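Local coordinates for synaptic vesicle membrane protein VAT-1 homolog-like (Homo sapiens, PDB 4A27) that probably acts as an oxidoreductase of the quinone oxidoreductase type, within the zinc-containing alcohol dehydrogenase family, at residues L42-L47 against Q327-R332; T129-L134 against A160-T165; T170-A175 against V187-D192; S205-D210 against L227-G232; T233-G238 against V274-S279. All blocks are in the same frame, centred on the assembly; numbering follows the deposited sequence.

Contact 1 (L42-L47 against Q327-R332); sequences LNFIDL and QRIHDR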
# COMPACT_ATOMS: atom_id res chain seq x y z
N LEU A 42 16.81 16.59 -16.90
CA LEU A 42 17.87 16.39 -15.89
C LEU A 42 17.23 15.82 -14.64
O LEU A 42 16.24 16.38 -14.13
CB LEU A 42 18.53 17.71 -15.57
CG LEU A 42 19.96 17.85 -16.04
CD1 LEU A 42 20.11 19.09 -16.85
CD2 LEU A 42 20.86 17.86 -14.80
N ASN A 43 17.74 14.67 -14.19
CA ASN A 43 17.22 14.05 -13.00
C ASN A 43 18.32 13.82 -11.99
O ASN A 43 19.49 13.67 -12.33
CB ASN A 43 16.53 12.72 -13.37
CG ASN A 43 15.32 12.92 -14.28
OD1 ASN A 43 14.25 13.26 -13.80
ND2 ASN A 43 15.50 12.73 -15.62
N PHE A 44 17.93 13.75 -10.72
CA PHE A 44 18.88 13.52 -9.66
C PHE A 44 19.74 12.27 -9.88
O PHE A 44 20.93 12.28 -9.57
CB PHE A 44 18.18 13.40 -8.31
CG PHE A 44 19.10 13.61 -7.16
CD1 PHE A 44 19.44 14.91 -6.76
CD2 PHE A 44 19.67 12.52 -6.49
CE1 PHE A 44 20.32 15.12 -5.69
CE2 PHE A 44 20.55 12.71 -5.41
CZ PHE A 44 20.87 14.02 -5.01
N ILE A 45 19.14 11.20 -10.38
CA ILE A 45 19.88 10.00 -10.70
C ILE A 45 21.10 10.27 -11.63
O ILE A 45 22.17 9.62 -11.50
CB ILE A 45 18.93 8.91 -11.29
CG1 ILE A 45 19.65 7.55 -11.37
CG2 ILE A 45 18.43 9.32 -12.68
CD1 ILE A 45 19.93 6.92 -10.04
N ASP A 46 20.98 11.25 -12.54
CA ASP A 46 22.10 11.64 -13.42
C ASP A 46 23.32 12.07 -12.60
O ASP A 46 24.47 11.79 -12.97
CB ASP A 46 21.69 12.72 -14.45
CG ASP A 46 20.48 12.32 -15.33
OD1 ASP A 46 20.43 11.17 -15.82
OD2 ASP A 46 19.56 13.14 -15.55
N LEU A 47 23.09 12.75 -11.48
CA LEU A 47 24.20 13.13 -10.58
C LEU A 47 24.84 11.90 -9.94
O LEU A 47 26.05 11.86 -9.76
CB LEU A 47 23.75 14.10 -9.49
CG LEU A 47 23.52 15.53 -9.96
CD1 LEU A 47 22.33 15.56 -10.93
CD2 LEU A 47 23.31 16.44 -8.74
N GLN A 327 25.09 21.26 -10.99
CA GLN A 327 25.48 21.97 -9.78
C GLN A 327 24.25 22.55 -9.14
O GLN A 327 24.07 22.47 -7.92
CB GLN A 327 26.45 23.08 -10.11
CG GLN A 327 26.93 23.87 -8.91
CD GLN A 327 27.82 23.01 -7.99
OE1 GLN A 327 28.81 22.43 -8.45
NE2 GLN A 327 27.45 22.89 -6.71
N ARG A 328 23.38 23.13 -9.95
CA ARG A 328 22.14 23.72 -9.40
C ARG A 328 21.24 22.69 -8.73
O ARG A 328 20.64 22.97 -7.69
CB ARG A 328 21.42 24.49 -10.51
CG ARG A 328 20.13 25.23 -10.09
CD ARG A 328 19.60 25.95 -11.33
NE ARG A 328 18.27 26.53 -11.18
CZ ARG A 328 18.03 27.84 -11.02
NH1 ARG A 328 19.03 28.72 -10.94
NH2 ARG A 328 16.77 28.26 -10.93
N ILE A 329 21.12 21.50 -9.31
CA ILE A 329 20.33 20.42 -8.70
C ILE A 329 20.98 19.96 -7.39
O ILE A 329 20.30 19.74 -6.40
CB ILE A 329 20.21 19.19 -9.62
CG1 ILE A 329 19.37 19.51 -10.84
CG2 ILE A 329 19.58 18.02 -8.88
CD1 ILE A 329 19.40 18.43 -11.89
N HIS A 330 22.31 19.83 -7.39
CA HIS A 330 23.02 19.51 -6.16
C HIS A 330 22.74 20.56 -5.07
O HIS A 330 22.50 20.21 -3.94
CB HIS A 330 24.51 19.39 -6.42
CG HIS A 330 25.33 19.18 -5.18
ND1 HIS A 330 25.23 18.04 -4.40
CD2 HIS A 330 26.24 19.98 -4.56
CE1 HIS A 330 26.06 18.14 -3.37
NE2 HIS A 330 26.68 19.30 -3.45
N ASP A 331 22.74 21.84 -5.45
CA ASP A 331 22.52 22.95 -4.53
C ASP A 331 21.06 23.19 -4.22
O ASP A 331 20.73 24.17 -3.53
CB ASP A 331 23.12 24.24 -5.12
CG ASP A 331 24.65 24.22 -5.19
OD1 ASP A 331 25.26 23.21 -4.79
OD2 ASP A 331 25.23 25.21 -5.66
N ARG A 332 20.18 22.34 -4.74
CA ARG A 332 18.75 22.40 -4.48
C ARG A 332 18.14 23.78 -4.73
O ARG A 332 17.23 24.20 -4.02
CB ARG A 332 18.46 21.97 -3.04
CG ARG A 332 18.97 20.57 -2.66
CD ARG A 332 18.70 20.29 -1.18
NE ARG A 332 17.48 20.98 -0.78
CZ ARG A 332 16.25 20.48 -0.84
NH1 ARG A 332 16.04 19.23 -1.24
NH2 ARG A 332 15.21 21.23 -0.47

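Contact 2 (T129-L134 against A160-T165); sequences TAYVML and AQLCST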
# COMPACT_ATOMS: atom_id res chain seq x y z
N THR A 129 6.23 9.15 -11.86
CA THR A 129 6.62 8.79 -10.50
C THR A 129 5.52 9.19 -9.52
O THR A 129 5.08 8.42 -8.67
CB THR A 129 7.96 9.47 -10.14
OG1 THR A 129 8.97 8.93 -10.99
CG2 THR A 129 8.36 9.28 -8.67
N ALA A 130 5.10 10.43 -9.64
CA ALA A 130 4.06 10.99 -8.80
C ALA A 130 2.79 10.17 -8.89
O ALA A 130 2.20 9.81 -7.88
CB ALA A 130 3.79 12.44 -9.25
N TYR A 131 2.41 9.81 -10.09
CA TYR A 131 1.14 9.15 -10.29
C TYR A 131 1.21 7.74 -9.69
O TYR A 131 0.28 7.29 -8.98
CB TYR A 131 0.79 9.07 -11.78
CG TYR A 131 -0.59 8.63 -12.03
CD1 TYR A 131 -0.94 7.29 -12.01
CD2 TYR A 131 -1.60 9.56 -12.23
CE1 TYR A 131 -2.27 6.89 -12.21
CE2 TYR A 131 -2.88 9.17 -12.43
CZ TYR A 131 -3.23 7.83 -12.42
OH TYR A 131 -4.56 7.47 -12.66
N VAL A 132 2.32 7.06 -9.95
CA VAL A 132 2.40 5.69 -9.55
C VAL A 132 2.44 5.61 -8.03
O VAL A 132 1.81 4.70 -7.44
CB VAL A 132 3.57 4.95 -10.20
CG1 VAL A 132 3.63 3.57 -9.63
CG2 VAL A 132 3.39 4.87 -11.73
N MET A 133 3.15 6.53 -7.39
CA MET A 133 3.21 6.52 -5.93
C MET A 133 1.86 6.76 -5.28
O MET A 133 1.54 6.12 -4.27
CB MET A 133 4.21 7.53 -5.41
CG MET A 133 5.66 7.18 -5.78
SD MET A 133 6.88 8.23 -4.90
CE MET A 133 6.29 9.86 -5.50
N LEU A 134 1.12 7.73 -5.81
CA LEU A 134 -0.11 8.14 -5.20
C LEU A 134 -1.24 7.17 -5.42
O LEU A 134 -2.08 7.00 -4.53
CB LEU A 134 -0.56 9.50 -5.73
CG LEU A 134 0.21 10.75 -5.26
CD1 LEU A 134 -0.27 12.00 -6.11
CD2 LEU A 134 0.12 10.93 -3.69
N ALA A 160 1.75 17.68 -6.03
CA ALA A 160 0.75 18.70 -5.59
C ALA A 160 -0.34 18.84 -6.61
O ALA A 160 -1.49 18.92 -6.28
CB ALA A 160 1.40 20.06 -5.33
N GLN A 161 0.02 18.84 -7.89
CA GLN A 161 -0.96 19.05 -8.94
C GLN A 161 -1.91 17.84 -9.01
O GLN A 161 -3.09 18.00 -9.24
CB GLN A 161 -0.26 19.21 -10.30
CG GLN A 161 0.49 20.52 -10.41
CD GLN A 161 1.13 20.72 -11.74
OE1 GLN A 161 0.69 20.13 -12.73
NE2 GLN A 161 2.13 21.60 -11.81
N LEU A 162 -1.36 16.63 -8.88
CA LEU A 162 -2.18 15.44 -8.96
C LEU A 162 -3.11 15.30 -7.75
O LEU A 162 -4.25 14.87 -7.90
CB LEU A 162 -1.35 14.16 -9.13
CG LEU A 162 -0.71 13.99 -10.48
CD1 LEU A 162 0.39 12.88 -10.43
CD2 LEU A 162 -1.87 13.69 -11.48
N CYS A 163 -2.63 15.65 -6.55
CA CYS A 163 -3.51 15.67 -5.37
C CYS A 163 -4.75 16.58 -5.61
O CYS A 163 -5.86 16.27 -5.15
CB CYS A 163 -2.77 16.15 -4.14
SG CYS A 163 -1.57 14.93 -3.49
N SER A 164 -4.55 17.69 -6.32
CA SER A 164 -5.64 18.62 -6.57
C SER A 164 -6.70 18.06 -7.52
O SER A 164 -7.77 18.64 -7.63
CB SER A 164 -5.13 19.98 -7.07
OG SER A 164 -4.71 19.91 -8.43
N THR A 165 -6.41 16.96 -8.19
CA THR A 165 -7.43 16.29 -9.04
C THR A 165 -8.37 15.38 -8.24
O THR A 165 -9.37 14.91 -8.77
CB THR A 165 -6.81 15.45 -10.20
OG1 THR A 165 -5.97 14.40 -9.68
CG2 THR A 165 -6.00 16.35 -11.18

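Contact 3 (T170-A175 against V187-D192); sequences TVFGTA and VTHLFD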
# COMPACT_ATOMS: atom_id res chain seq x y z
N THR A 170 -5.58 17.25 1.47
CA THR A 170 -4.74 18.26 2.10
C THR A 170 -3.27 17.91 1.91
O THR A 170 -2.81 16.86 2.33
CB THR A 170 -5.07 18.38 3.61
OG1 THR A 170 -6.45 18.70 3.75
CG2 THR A 170 -4.26 19.45 4.30
N VAL A 171 -2.55 18.81 1.24
CA VAL A 171 -1.16 18.59 0.90
C VAL A 171 -0.30 19.48 1.78
O VAL A 171 -0.46 20.71 1.82
CB VAL A 171 -0.90 18.91 -0.59
CG1 VAL A 171 0.57 18.61 -1.01
CG2 VAL A 171 -1.95 18.16 -1.53
N PHE A 172 0.59 18.84 2.50
CA PHE A 172 1.58 19.50 3.31
C PHE A 172 2.89 19.40 2.54
O PHE A 172 3.24 18.31 2.06
CB PHE A 172 1.71 18.77 4.65
CG PHE A 172 0.48 18.87 5.53
CD1 PHE A 172 0.32 19.94 6.39
CD2 PHE A 172 -0.51 17.91 5.51
CE1 PHE A 172 -0.80 20.04 7.21
CE2 PHE A 172 -1.62 17.99 6.32
CZ PHE A 172 -1.77 19.08 7.18
N GLY A 173 3.56 20.54 2.36
CA GLY A 173 4.84 20.58 1.72
C GLY A 173 5.92 21.13 2.64
O GLY A 173 5.63 21.89 3.55
N THR A 174 7.16 20.67 2.44
CA THR A 174 8.34 21.35 2.98
C THR A 174 9.21 21.89 1.82
O THR A 174 9.29 21.27 0.76
CB THR A 174 9.16 20.43 3.90
OG1 THR A 174 9.70 19.36 3.15
CG2 THR A 174 8.28 19.88 5.03
N ALA A 175 9.87 23.02 2.07
CA ALA A 175 10.74 23.69 1.10
C ALA A 175 11.52 24.83 1.79
O ALA A 175 11.05 25.40 2.79
CB ALA A 175 9.93 24.26 -0.02
N VAL A 187 0.40 24.15 -2.71
CA VAL A 187 0.08 23.20 -1.63
C VAL A 187 -0.89 23.85 -0.61
O VAL A 187 -1.16 25.02 -0.72
CB VAL A 187 1.37 22.75 -0.97
CG1 VAL A 187 2.35 22.21 -2.06
CG2 VAL A 187 2.00 23.89 -0.19
N THR A 188 -1.46 23.10 0.32
CA THR A 188 -2.39 23.70 1.29
C THR A 188 -1.66 24.42 2.43
O THR A 188 -2.08 25.49 2.88
CB THR A 188 -3.36 22.68 1.92
OG1 THR A 188 -3.78 21.71 0.94
CG2 THR A 188 -4.60 23.42 2.55
N HIS A 189 -0.60 23.78 2.91
CA HIS A 189 0.24 24.34 3.97
C HIS A 189 1.69 24.04 3.62
O HIS A 189 2.02 22.91 3.25
CB HIS A 189 -0.09 23.72 5.33
CG HIS A 189 -1.52 23.91 5.74
ND1 HIS A 189 -2.43 22.88 5.78
CD2 HIS A 189 -2.20 25.03 6.08
CE1 HIS A 189 -3.61 23.35 6.15
NE2 HIS A 189 -3.50 24.65 6.33
N LEU A 190 2.55 25.04 3.77
CA LEU A 190 3.95 24.94 3.40
C LEU A 190 4.82 25.23 4.63
O LEU A 190 4.57 26.19 5.34
CB LEU A 190 4.25 25.96 2.28
CG LEU A 190 5.54 25.81 1.49
CD1 LEU A 190 5.61 24.47 0.74
CD2 LEU A 190 5.75 26.99 0.51
N PHE A 191 5.84 24.40 4.85
CA PHE A 191 6.69 24.53 6.02
C PHE A 191 8.16 24.61 5.68
O PHE A 191 8.63 24.17 4.62
CB PHE A 191 6.44 23.38 7.00
CG PHE A 191 5.03 23.32 7.48
CD1 PHE A 191 4.44 24.45 8.05
CD2 PHE A 191 4.29 22.17 7.34
CE1 PHE A 191 3.12 24.41 8.49
CE2 PHE A 191 2.97 22.13 7.79
CZ PHE A 191 2.39 23.24 8.35
N ASP A 192 8.90 25.20 6.61
CA ASP A 192 10.31 25.38 6.44
C ASP A 192 10.95 24.05 6.67
O ASP A 192 10.73 23.40 7.69
CB ASP A 192 10.85 26.40 7.43
CG ASP A 192 12.32 26.71 7.19
OD1 ASP A 192 13.11 25.78 6.88
OD2 ASP A 192 12.68 27.89 7.30

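Contact 4 (S205-D210 against L227-G232); sequences SAEGVD and LLKPLG. With EDO (1,2-ethanediol), chain C.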
# COMPACT_ATOMS: atom_id res chain seq x y z
N SER A 205 -3.02 18.73 12.05
CA SER A 205 -3.58 17.40 12.00
C SER A 205 -2.88 16.54 13.05
O SER A 205 -1.82 15.97 12.79
CB SER A 205 -3.41 16.81 10.60
OG SER A 205 -3.98 15.53 10.51
N ALA A 206 -3.49 16.47 14.24
CA ALA A 206 -2.89 15.80 15.40
C ALA A 206 -2.38 14.39 15.09
O ALA A 206 -1.26 14.02 15.47
CB ALA A 206 -3.89 15.76 16.55
N GLU A 207 -3.22 13.65 14.38
CA GLU A 207 -2.95 12.26 13.97
C GLU A 207 -1.85 12.10 12.89
O GLU A 207 -1.25 11.04 12.75
CB GLU A 207 -4.29 11.67 13.48
CG GLU A 207 -4.83 12.25 12.12
CD GLU A 207 -5.63 13.55 12.27
OE1 GLU A 207 -5.15 14.49 12.94
OE2 GLU A 207 -6.73 13.64 11.71
N GLY A 208 -1.61 13.17 12.14
CA GLY A 208 -0.57 13.20 11.11
C GLY A 208 -1.17 13.08 9.72
O GLY A 208 -2.25 13.66 9.44
N VAL A 209 -0.49 12.31 8.85
CA VAL A 209 -0.94 12.16 7.46
C VAL A 209 -1.13 10.71 7.01
O VAL A 209 -0.59 9.76 7.59
CB VAL A 209 0.02 12.89 6.49
CG1 VAL A 209 -0.00 14.40 6.72
CG2 VAL A 209 1.42 12.33 6.66
N ASP A 210 -1.91 10.56 5.93
CA ASP A 210 -2.13 9.28 5.30
C ASP A 210 -0.96 8.79 4.48
O ASP A 210 -0.69 7.58 4.43
CB ASP A 210 -3.36 9.36 4.40
CG ASP A 210 -4.62 9.69 5.17
OD1 ASP A 210 -5.10 8.78 5.87
OD2 ASP A 210 -5.09 10.86 5.12
N LEU A 227 5.14 10.30 11.51
CA LEU A 227 4.16 11.22 10.96
C LEU A 227 2.86 10.50 10.46
O LEU A 227 1.84 11.14 10.22
CB LEU A 227 4.82 11.95 9.78
CG LEU A 227 5.73 13.17 9.93
CD1 LEU A 227 4.88 14.45 9.93
CD2 LEU A 227 6.63 13.03 11.16
N LEU A 228 2.91 9.20 10.29
CA LEU A 228 1.78 8.47 9.65
C LEU A 228 0.57 8.18 10.53
O LEU A 228 0.71 7.67 11.65
CB LEU A 228 2.27 7.13 9.11
CG LEU A 228 3.17 7.17 7.90
CD1 LEU A 228 3.80 5.77 7.77
CD2 LEU A 228 2.39 7.58 6.65
N LYS A 229 -0.63 8.48 10.02
CA LYS A 229 -1.85 7.97 10.61
C LYS A 229 -1.82 6.42 10.58
O LYS A 229 -0.99 5.83 9.89
CB LYS A 229 -3.08 8.45 9.83
CG LYS A 229 -3.42 9.93 9.89
CD LYS A 229 -4.80 10.14 9.23
CE LYS A 229 -5.03 11.58 8.73
NZ LYS A 229 -6.07 11.62 7.60
N PRO A 230 -2.70 5.73 11.36
CA PRO A 230 -2.91 4.32 11.18
C PRO A 230 -3.35 4.00 9.75
O PRO A 230 -4.14 4.76 9.17
CB PRO A 230 -4.06 3.98 12.18
CG PRO A 230 -4.04 5.08 13.17
CD PRO A 230 -3.54 6.30 12.44
N LEU A 231 -2.85 2.89 9.23
CA LEU A 231 -3.00 2.47 7.83
C LEU A 231 -2.30 3.40 6.85
O LEU A 231 -2.51 3.30 5.69
CB LEU A 231 -4.47 2.31 7.43
CG LEU A 231 -5.19 1.30 8.35
CD1 LEU A 231 -6.66 1.14 7.98
CD2 LEU A 231 -4.44 -0.04 8.29
N GLY A 232 -1.48 4.32 7.32
CA GLY A 232 -0.75 5.18 6.41
C GLY A 232 0.42 4.51 5.70
O GLY A 232 0.92 3.48 6.15
C1 EDO C . -3.16 5.15 2.60
O1 EDO C . -2.13 4.50 3.37
C2 EDO C . -2.85 4.99 1.13
O2 EDO C . -3.91 4.34 0.40
O HOH W 1 -4.02 6.17 6.67

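Contact 5 (T233-G238 against V274-S279); sequences TYILYG and VIAGFS. With EDO (1,2-ethanediol), chain C.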
# COMPACT_ATOMS: atom_id res chain seq x y z
N THR A 233 0.91 5.16 4.63
CA THR A 233 1.96 4.60 3.74
C THR A 233 3.12 5.59 3.63
O THR A 233 2.93 6.76 3.31
CB THR A 233 1.45 4.37 2.31
OG1 THR A 233 0.29 3.52 2.34
CG2 THR A 233 2.53 3.74 1.44
N TYR A 234 4.31 5.11 3.95
CA TYR A 234 5.52 5.86 3.74
C TYR A 234 6.21 5.29 2.49
O TYR A 234 6.40 4.08 2.40
CB TYR A 234 6.40 5.73 5.00
CG TYR A 234 7.71 6.44 4.93
CD1 TYR A 234 7.84 7.78 5.28
CD2 TYR A 234 8.85 5.76 4.57
CE1 TYR A 234 9.06 8.41 5.23
CE2 TYR A 234 10.07 6.37 4.53
CZ TYR A 234 10.17 7.70 4.85
OH TYR A 234 11.40 8.29 4.79
N ILE A 235 6.58 6.15 1.55
CA ILE A 235 7.16 5.76 0.28
C ILE A 235 8.49 6.46 0.11
O ILE A 235 8.59 7.72 0.13
CB ILE A 235 6.19 6.09 -0.91
CG1 ILE A 235 4.82 5.51 -0.63
CG2 ILE A 235 6.68 5.48 -2.25
CD1 ILE A 235 3.75 5.79 -1.77
N LEU A 236 9.54 5.64 0.01
CA LEU A 236 10.88 6.11 -0.29
C LEU A 236 11.15 5.97 -1.79
O LEU A 236 11.06 4.87 -2.35
CB LEU A 236 11.91 5.33 0.51
CG LEU A 236 13.32 5.93 0.43
CD1 LEU A 236 13.37 7.31 1.11
CD2 LEU A 236 14.32 5.00 1.08
N TYR A 237 11.48 7.07 -2.44
CA TYR A 237 11.75 7.02 -3.86
C TYR A 237 13.01 7.79 -4.23
O TYR A 237 13.56 8.50 -3.39
CB TYR A 237 10.58 7.61 -4.61
CG TYR A 237 10.43 9.11 -4.44
CD1 TYR A 237 9.73 9.65 -3.35
CD2 TYR A 237 10.96 9.98 -5.37
CE1 TYR A 237 9.54 11.00 -3.23
CE2 TYR A 237 10.82 11.33 -5.23
CZ TYR A 237 10.08 11.83 -4.18
OH TYR A 237 9.92 13.16 -4.05
N GLY A 238 13.39 7.70 -5.50
CA GLY A 238 14.72 8.14 -5.95
C GLY A 238 14.88 9.64 -5.99
O GLY A 238 15.86 10.16 -6.51
N VAL A 274 2.53 0.93 6.66
CA VAL A 274 2.94 0.45 5.36
C VAL A 274 4.21 1.20 4.97
O VAL A 274 4.27 2.43 5.04
CB VAL A 274 1.87 0.79 4.30
CG1 VAL A 274 2.20 0.17 2.97
CG2 VAL A 274 0.51 0.32 4.76
N ILE A 275 5.22 0.45 4.53
CA ILE A 275 6.41 1.04 3.96
C ILE A 275 6.65 0.49 2.59
O ILE A 275 6.59 -0.71 2.41
CB ILE A 275 7.60 0.72 4.82
CG1 ILE A 275 7.43 1.41 6.18
CG2 ILE A 275 8.89 1.22 4.15
CD1 ILE A 275 8.31 0.82 7.30
N ALA A 276 7.00 1.37 1.66
CA ALA A 276 7.21 1.02 0.28
C ALA A 276 8.44 1.73 -0.26
O ALA A 276 8.83 2.79 0.23
CB ALA A 276 6.01 1.42 -0.55
N GLY A 277 9.01 1.16 -1.32
CA GLY A 277 10.06 1.80 -2.04
C GLY A 277 9.63 1.85 -3.47
O GLY A 277 8.91 0.98 -3.91
N PHE A 278 10.08 2.88 -4.20
CA PHE A 278 9.71 3.03 -5.58
C PHE A 278 10.87 3.55 -6.48
O PHE A 278 11.47 4.57 -6.17
CB PHE A 278 8.52 3.94 -5.74
CG PHE A 278 8.06 4.06 -7.16
CD1 PHE A 278 7.51 2.95 -7.81
CD2 PHE A 278 8.26 5.23 -7.87
CE1 PHE A 278 7.10 3.05 -9.16
CE2 PHE A 278 7.85 5.33 -9.20
CZ PHE A 278 7.28 4.23 -9.85
N SER A 279 11.14 2.81 -7.56
CA SER A 279 12.16 3.16 -8.58
C SER A 279 11.55 2.98 -9.94
O SER A 279 11.33 1.85 -10.39
CB SER A 279 13.34 2.20 -8.48
OG SER A 279 14.11 2.27 -9.69
C1 EDO C . -3.16 5.15 2.60
O1 EDO C . -2.13 4.50 3.37
C2 EDO C . -2.85 4.99 1.13
O2 EDO C . -3.91 4.34 0.40

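Contact 1 (L42-L47 against Q327-R332)
Ile329, on the last turn of helix 322-330, reaches across to Leu42, at the end of strand 32-42, and to Phe44 and Leu47 on the first turn of helix 44-51; its two branches make most of the apolar contacts. From CB the chain forks. The CG2 branch, anti to the backbone N, meets the Phe44 ring at CD1, 3.8 Å away, and also approaches Leu47 CD2 at 4.1 Å; it comes to the ring obliquely. The other branch runs through CG1, extended (chi2 171°), and carries CD1 onto Leu42. There Ile329 CD1 lies 3.8 Å from Leu42 CB and only 3.3 Å from Leu42 CD2. The latter distance is shorter than normal carbon packing, and Leu42 has a strained first torsion (chi1 -111°), so the exact seat of that methyl is doubtful. The Leu47 side chain crosses that of His330 at about a right angle, with CD2 3.9 Å from His330 CB. No hydrogen bond joins the segments; each is tied within itself. Asp46 OD2 accepts from Asn43 N (2.7 Å), just ahead of the helix, while Arg332, with positive phi, closes helix 322-330 in a Schellman motif. Around this apolar seam, Leu42 pairs by backbone hydrogen bonds with Leu338 of strand 337-341, which also touches Ile329 and Arg328. Asn43 bonds Glu67 and Lys337 and leans on helix 124-137. Two helix ends far apart in sequence thus meet beside the mixed sheet.

Contact 2 (T129-L134 against A160-T165)
The Tyr131 ring has Leu162 CD2 at its edge, near the ring plane, and meets the ring of Phe135 at about 50°. Val296, Lys299 and Leu300 of helix 290-305 also pack on Tyr131. This is helix-to-helix packing in the Rossmann-like half of the protein: helix 154-163, which follows the first strand of the parallel sheet, lies against helix 124-137. Leu162 is the central side chain. Its CG is anti to the carbonyl carbon (chi1 -72°), and the nearly extended second torsion, 166°, sends CD1 into the surface of the opposite helix. There Leu162 CD1 lies 3.6 Å from Ala130 CB, and the same methyl is 3.7 Å from Tyr131 N, so it touches backbone as well as side chain. The CA atoms of Tyr131 and Leu162 are 7.2 Å apart. Leu134, one turn on, comes in obliquely and sets CD1 against Leu162 CB at 3.9 Å. The same methyl meets the sulfur of Cys163, SG, at 4.1 Å. With no hydrogen bond across it, the contact rests on fitted apolar groups, and most of them are buried. Leu303 of helix 290-305 also packs on Leu162. Within 160-165, Leu162 O takes two donors from one residue, Thr165 N at 3.0 Å and Thr165 OG1, the latter in the carbonyl plane on a lone pair.

Contact 3 (T170-A175 against V187-D192)
Gly173 sits centrally between the parallel strands: Gly173 N donates to His189 O at 3.0 Å, and Phe191 N returns a 2.8 Å bond to Gly173 O. Ala175 N continues the pattern to Phe191 O (3.1 Å). At the other end Val171 O takes two donors, Thr188 N in the carbonyl plane on a lone pair and His189 N nearly in line with the C=O. Thr188 OG1 adds a side-chain acceptor for Val171 N at 3.2 Å, so the loop residue entering the strand is held at both polar groups of Val171.

One layer out, the aromatic side chains share a face. Phe172 and His189 lie side by side, their planes 28° apart but slid so that they barely overlap (centroids 5.4 Å apart), with CE1 of Phe172 3.6 Å from ND1 of His189. Phe191 flanks Phe172 as well and places CE2 at the edge of that ring, 3.7 Å from CD1. Both Phe172 and Phe191 have CG anti to the carbonyl carbon (chi1 -67° and -60°), which points the rings the same way. Beyond them helix 197-204 packs on Phe191. On the other face Leu190 touches helix 180-183, which Ala175 also meets; Val171 packs on Cys163 of helix 154-163.

Strand 170-175, helix 180-183 and strand 189-192 form a beta-alpha-beta unit, the second and third strands of a 3-2-1-4-5-6 Rossmann sheet.

Contact 4 (S205-D210 against L227-G232)
Backbone bonds come first between the two segments: Val209 N gives to Leu227 O at 2.9 Å, and Lys229 N gives to Val209 O at 2.7 Å. They make a short parallel pairing at the start of strand 209-215 of the Rossmann sheet, with strand 228-229 alongside before the chain turns into strand 232-237. Gly208 CA-H adds a contact to Leu227 O, and Gly208 uses backbone angles (phi 104°) suited to glycine.

The charged group is Lys229 with Asp210. The extended lysine chain brings NZ to Asp210 OD2, 2.8 Å, on the syn side and 33° out of the carboxylate plane. That oxygen also accepts from Ser145 N of strand 145-148. Water 1 joins Asp210 OD1 to Pro230 O, donating to both.

Apolar contact accompanies the salt bridge: Glu207 and Lys229 lie alongside each other, with Glu207 CG 3.5 Å from Lys229 CE. Glu207 OE2 stays 4.6 Å from Lys229 NZ. Arg289 of the second subunit packs on both residues.

A type I turn runs from Ser205 to Gly208, with Ser205 OG bonded to Gly208 O (2.8 Å); a type II turn runs from Lys229 to Gly232. Within it, Leu231 O accepts from O1 of a 1,2-ethanediol, probably from the crystallisation liquor.

With two donors on OD2 and a water on OD1, the carboxylate of Asp210 is held in place and probably stays ionised, Lys229 offsetting its charge.

Contact 5 (T233-G238 against V274-S279)
Thr233 and Val274 cross obliquely where the last two parallel strands of the Rossmann sheet, 232-237 and 274-278, run side by side. Thr233 CG2 lies 3.9 Å from Val274 CG1, while Thr233 OG1 lies 3.7 Å from Val274 CB and 2.8 Å from O1 of a 1,2-ethanediol. Along the same face follow Ile235, Ala276 and Phe278. Ile235 lies between two side chains of the next strand: CG1 approaches Ala276 CB at 4.3 Å, and CG2 approaches Phe278 CB at 4.2 Å. Phe278, CG anti to the backbone N (chi1 -177°), carries its ring to Val132 of helix 124-137; the Tyr237 ring, set by a different torsion (chi1 70°), meets Met133. Tyr234, Leu236 and Ile275 lie on the other face, where Tyr234 OH bonds Asp214. Beyond strand 274-278 the sheet runs on: Val274, Ile275 and Ala276 pair antiparallel with a strand of the second subunit, and Val274 packs on Val274 of that chain. The backbone bonds are all 2.9 Å long: Tyr234 N to Val274 O, Ala276 N to Tyr234 O, and Leu236 N to Ala276 O. The fourth, Phe278 N to Leu236 O, has an angle of 151° at the hydrogen.

In the fold
Contact 1 closes a loop of about 280 residues holding contacts 2 to 5 in series. It joins the GroES-like region to a late helix, its centre about 22 Å from those of contacts 2 and 3 and about 31 Å from that of contact 4. Contacts 3, 4 and 5 share the parallel Rossmann sheet: contact 3 joins its two strands at one edge, and contact 5 the two at the other end, where the second subunit continues it. Contact 2 lies against this sheet, touching contact 3 through Cys163 and Val171 and contact 5 through Met133. Contacts 4 and 5 abut and both meet the second subunit, so this end of the sheet takes part in the dimer interface.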